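Local coordinates for beta-1,4-mannanase (Caldicellulosiruptor saccharolyticus, PDB 1PMH), which binds beta-1,4-linked manno-oligosaccharides such as mannohexaose through its family 27 carbohydrate-binding module, probably directing the mannan-hydrolysing enzyme to its substrate, at residues A[77-82]-A[178-183]. Sequence-based numbering, arbitrary orientation. Where two conformers were deposited one is given.
Sequences FDFTGY and VRIRPE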
ATOM      1  N   PHE A  77     -11.555 -10.056  11.891  1.00 16.60           N
ATOM      2  CA  PHE A  77     -12.484  -9.123  11.292  1.00 17.43           C
ATOM      3  C   PHE A  77     -13.411  -9.925  10.417  1.00 16.39           C
ATOM      4  O   PHE A  77     -12.974 -10.832   9.703  1.00 16.04           O
ATOM      5  CB  PHE A  77     -11.747  -8.082  10.442  1.00 18.52           C
ATOM      6  CG  PHE A  77     -12.649  -7.042   9.806  1.00 18.21           C
ATOM      7  CD1 PHE A  77     -13.021  -5.906  10.489  1.00 20.95           C
ATOM      8  CD2 PHE A  77     -13.053  -7.191   8.487  1.00 18.39           C
ATOM      9  CE1 PHE A  77     -13.862  -4.965   9.896  1.00 23.18           C
ATOM     10  CE2 PHE A  77     -13.829  -6.236   7.859  1.00 21.09           C
ATOM     11  CZ  PHE A  77     -14.246  -5.155   8.570  1.00 22.06           C
ATOM     12  N   ASP A  78     -14.694  -9.610  10.470  1.00 17.30           N
ATOM     13  CA  ASP A  78     -15.697 -10.297   9.675  1.00 17.25           C
ATOM     14  C   ASP A  78     -15.802  -9.657   8.312  1.00 17.04           C
ATOM     15  O   ASP A  78     -16.388  -8.584   8.156  1.00 19.01           O
ATOM     16  CB  ASP A  78     -17.017 -10.319  10.434  1.00 19.57           C
ATOM     17  CG  ASP A  78     -18.002 -11.272   9.811  1.00 21.81           C
ATOM     18  OD1 ASP A  78     -17.736 -11.755   8.690  1.00 19.03           O
ATOM     19  OD2 ASP A  78     -19.051 -11.557  10.409  1.00 25.26           O
ATOM     20  N   PHE A  79     -15.188 -10.302   7.321  1.00 16.77           N
ATOM     21  CA  PHE A  79     -15.222  -9.854   5.936  1.00 17.29           C
ATOM     22  C   PHE A  79     -16.504 -10.218   5.188  1.00 18.16           C
ATOM     23  O   PHE A  79     -16.579  -9.975   3.994  1.00 18.73           O
ATOM     24  CB  PHE A  79     -13.987 -10.327   5.163  1.00 16.95           C
ATOM     25  CG  PHE A  79     -12.684  -9.735   5.610  1.00 16.62           C
ATOM     26  CD1 PHE A  79     -12.244  -8.530   5.108  1.00 17.96           C
ATOM     27  CD2 PHE A  79     -11.867 -10.384   6.531  1.00 18.25           C
ATOM     28  CE1 PHE A  79     -11.042  -8.009   5.516  1.00 19.77           C
ATOM     29  CE2 PHE A  79     -10.648  -9.848   6.952  1.00 17.94           C
ATOM     30  CZ  PHE A  79     -10.262  -8.640   6.441  1.00 18.57           C
ATOM     31  N   THR A  80     -17.480 -10.821   5.862  1.00 18.70           N
ATOM     32  CA  THR A  80     -18.775 -11.045   5.246  1.00 19.10           C
ATOM     33  C   THR A  80     -19.292  -9.761   4.612  1.00 18.94           C
ATOM     34  O   THR A  80     -19.348  -8.718   5.265  1.00 20.42           O
ATOM     35  CB  THR A  80     -19.791 -11.592   6.264  1.00 20.48           C
ATOM     36  OG1 THR A  80     -19.292 -12.821   6.827  1.00 20.36           O
ATOM     37  CG2 THR A  80     -21.144 -11.945   5.625  1.00 23.22           C
ATOM     38  N   GLY A  81     -19.653  -9.845   3.342  1.00 20.95           N
ATOM     39  CA  GLY A  81     -20.169  -8.682   2.639  1.00 22.86           C
ATOM     40  C   GLY A  81     -19.147  -7.724   2.098  1.00 19.75           C
ATOM     41  O   GLY A  81     -19.514  -6.793   1.384  1.00 22.35           O
ATOM     42  N   TYR A  82     -17.872  -7.952   2.386  1.00 18.26           N
ATOM     43  CA  TYR A  82     -16.814  -7.140   1.781  1.00 18.11           C
ATOM     44  C   TYR A  82     -16.282  -7.895   0.576  1.00 18.00           C
ATOM     45  O   TYR A  82     -16.065  -9.097   0.636  1.00 21.39           O
ATOM     46  CB  TYR A  82     -15.694  -6.853   2.792  1.00 17.38           C
ATOM     47  CG  TYR A  82     -16.137  -5.958   3.946  1.00 17.86           C
ATOM     48  CD1 TYR A  82     -16.726  -6.476   5.094  1.00 18.47           C
ATOM     49  CD2 TYR A  82     -15.958  -4.588   3.914  1.00 19.10           C
ATOM     50  CE1 TYR A  82     -17.116  -5.668   6.140  1.00 19.60           C
ATOM     51  CE2 TYR A  82     -16.340  -3.748   4.961  1.00 20.14           C
ATOM     52  CZ  TYR A  82     -16.936  -4.289   6.058  1.00 19.13           C
ATOM     53  OH  TYR A  82     -17.321  -3.504   7.123  1.00 22.49           O
ATOM     54  N   VAL A 178      -6.808   3.655   1.404  1.00 16.30           N
ATOM     55  CA  VAL A 178      -6.897   2.192   1.461  1.00 16.19           C
ATOM     56  C   VAL A 178      -8.266   1.881   2.036  1.00 16.03           C
ATOM     57  O   VAL A 178      -8.565   2.290   3.136  1.00 18.10           O
ATOM     58  CB  VAL A 178      -5.763   1.637   2.331  1.00 16.92           C
ATOM     59  CG1 VAL A 178      -5.945   0.128   2.504  1.00 18.32           C
ATOM     60  CG2 VAL A 178      -4.389   1.999   1.721  1.00 17.40           C
ATOM     61  N   ARG A 179      -9.087   1.165   1.276  1.00 15.29           N
ATOM     62  CA  ARG A 179     -10.463   0.919   1.659  1.00 15.66           C
ATOM     63  C   ARG A 179     -10.791  -0.558   1.530  1.00 15.51           C
ATOM     64  O   ARG A 179     -10.456  -1.209   0.529  1.00 17.12           O
ATOM     65  CB  ARG A 179     -11.448   1.723   0.797  1.00 17.49           C
ATOM     66  CG  ARG A 179     -11.249   3.222   0.952  1.00 19.75           C
ATOM     67  CD  ARG A 179     -12.383   4.005   0.388  1.00 23.75           C
ATOM     68  NE  ARG A 179     -12.268   3.959  -1.060  1.00 22.68           N
ATOM     69  CZ  ARG A 179     -13.189   4.494  -1.857  0.90 25.36           C
ATOM     70  NH1 ARG A 179     -14.308   4.992  -1.354  0.90 28.55           N
ATOM     71  NH2 ARG A 179     -13.001   4.457  -3.168  0.90 27.63           N
ATOM     72  N   ILE A 180     -11.483  -1.109   2.534  1.00 15.64           N
ATOM     73  CA  ILE A 180     -12.055  -2.458   2.488  1.00 14.98           C
ATOM     74  C   ILE A 180     -13.540  -2.220   2.265  1.00 16.14           C
ATOM     75  O   ILE A 180     -14.207  -1.586   3.092  1.00 17.07           O
ATOM     76  CB  ILE A 180     -11.726  -3.221   3.778  0.50 16.43           C
ATOM     77  CG1 ILE A 180     -10.206  -3.278   4.040  0.50 15.51           C
ATOM     78  CG2 ILE A 180     -12.450  -4.584   3.768  0.50 15.99           C
ATOM     79  CD1 ILE A 180      -9.933  -3.832   5.441  0.50 17.71           C
ATOM     80  N   ARG A 181     -14.025  -2.684   1.107  1.00 16.99           N
ATOM     81  CA  ARG A 181     -15.259  -2.168   0.522  1.00 18.03           C
ATOM     82  C   ARG A 181     -16.233  -3.298   0.201  1.00 17.07           C
ATOM     83  O   ARG A 181     -15.804  -4.353  -0.249  1.00 17.58           O
ATOM     84  CB  ARG A 181     -15.002  -1.390  -0.777  1.00 20.22           C
ATOM     85  CG  ARG A 181     -14.029  -0.249  -0.664  1.00 22.44           C
ATOM     86  CD  ARG A 181     -13.908   0.550  -1.944  1.00 25.17           C
ATOM     87  NE  ARG A 181     -15.066   1.426  -2.101  1.00 25.51           N
ATOM     88  CZ  ARG A 181     -15.501   1.972  -3.231  1.00 27.02           C
ATOM     89  NH1 ARG A 181     -14.896   1.718  -4.367  1.00 27.06           N
ATOM     90  NH2 ARG A 181     -16.615   2.693  -3.228  1.00 28.66           N
ATOM     91  N   PRO A 182     -17.524  -3.047   0.332  1.00 17.14           N
ATOM     92  CA  PRO A 182     -18.514  -3.978  -0.249  1.00 18.17           C
ATOM     93  C   PRO A 182     -18.562  -4.001  -1.775  1.00 17.95           C
ATOM     94  O   PRO A 182     -19.063  -4.948  -2.409  1.00 20.18           O
ATOM     95  CB  PRO A 182     -19.832  -3.513   0.365  1.00 19.41           C
ATOM     96  CG  PRO A 182     -19.625  -2.011   0.616  1.00 20.40           C
ATOM     97  CD  PRO A 182     -18.172  -1.929   1.041  1.00 18.52           C
ATOM     98  N   GLU A 183     -18.036  -2.954  -2.406  1.00 17.90           N
ATOM     99  CA  GLU A 183     -18.049  -2.876  -3.855  1.00 17.62           C
ATOM    100  C   GLU A 183     -17.256  -4.001  -4.510  1.00 17.65           C
ATOM    101  O   GLU A 183     -16.157  -4.332  -4.058  1.00 18.18           O
ATOM    102  CB  GLU A 183     -17.503  -1.512  -4.300  1.00 19.13           C
ATOM    103  CG  GLU A 183     -18.436  -0.331  -4.106  1.00 20.34           C
ATOM    104  CD  GLU A 183     -18.664   0.141  -2.690  1.00 20.10           C
ATOM    105  OE1 GLU A 183     -17.912  -0.207  -1.759  1.00 21.24           O
ATOM    106  OE2 GLU A 183     -19.675   0.850  -2.521  1.00 24.39           O
TER
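Ile180 and Tyr82 carry the apolar part of this contact, an example of how a jellyroll sandwich is closed at one end. With CG1 anti to the carbonyl carbon (chi1 -56°), Ile180, in one of its two conformers, turns its other branch, CG2, toward the Tyr82 ring, 3.5 Å from CD2, the side chains at about a right angle. The same methyl lies at the edge of the Phe79 ring, 4.1 Å from CE1. Phe77 sets its edge over a face of Phe79, CD2 3.5 Å above the ring centre, and its CE2 lies off-centre over a face of Tyr82.

The backbones meet through two CA-H...O contacts where strand 172-181 gives way to loop: Pro182 CA lies 3.4 Å from Gly81 O, and Tyr82 CA 3.6 Å from Arg181 O.

Conventional polar bonds stay within either segment or lead outside. Tyr82 N to Phe79 O closes a type II turn; Asp78 OD1 accepts from Thr80 N, an Asx turn, and from Thr80 OG1. Arg181 NE meets Glu183 OE1 through charge alone, while its NH1 pairs with Glu86; the Tyr82 hydroxyl bonds to Asn5 O. Replacing Tyr82 by an alanine is likely to leave Ile180 CG2 without the ring it touches most closely and Asn5 O without this hydroxyl.

Cohesion between the segments therefore appears to rest on apolar contact, helped by the CA-H...O pair, with polar bonds setting the turn that presents the rings.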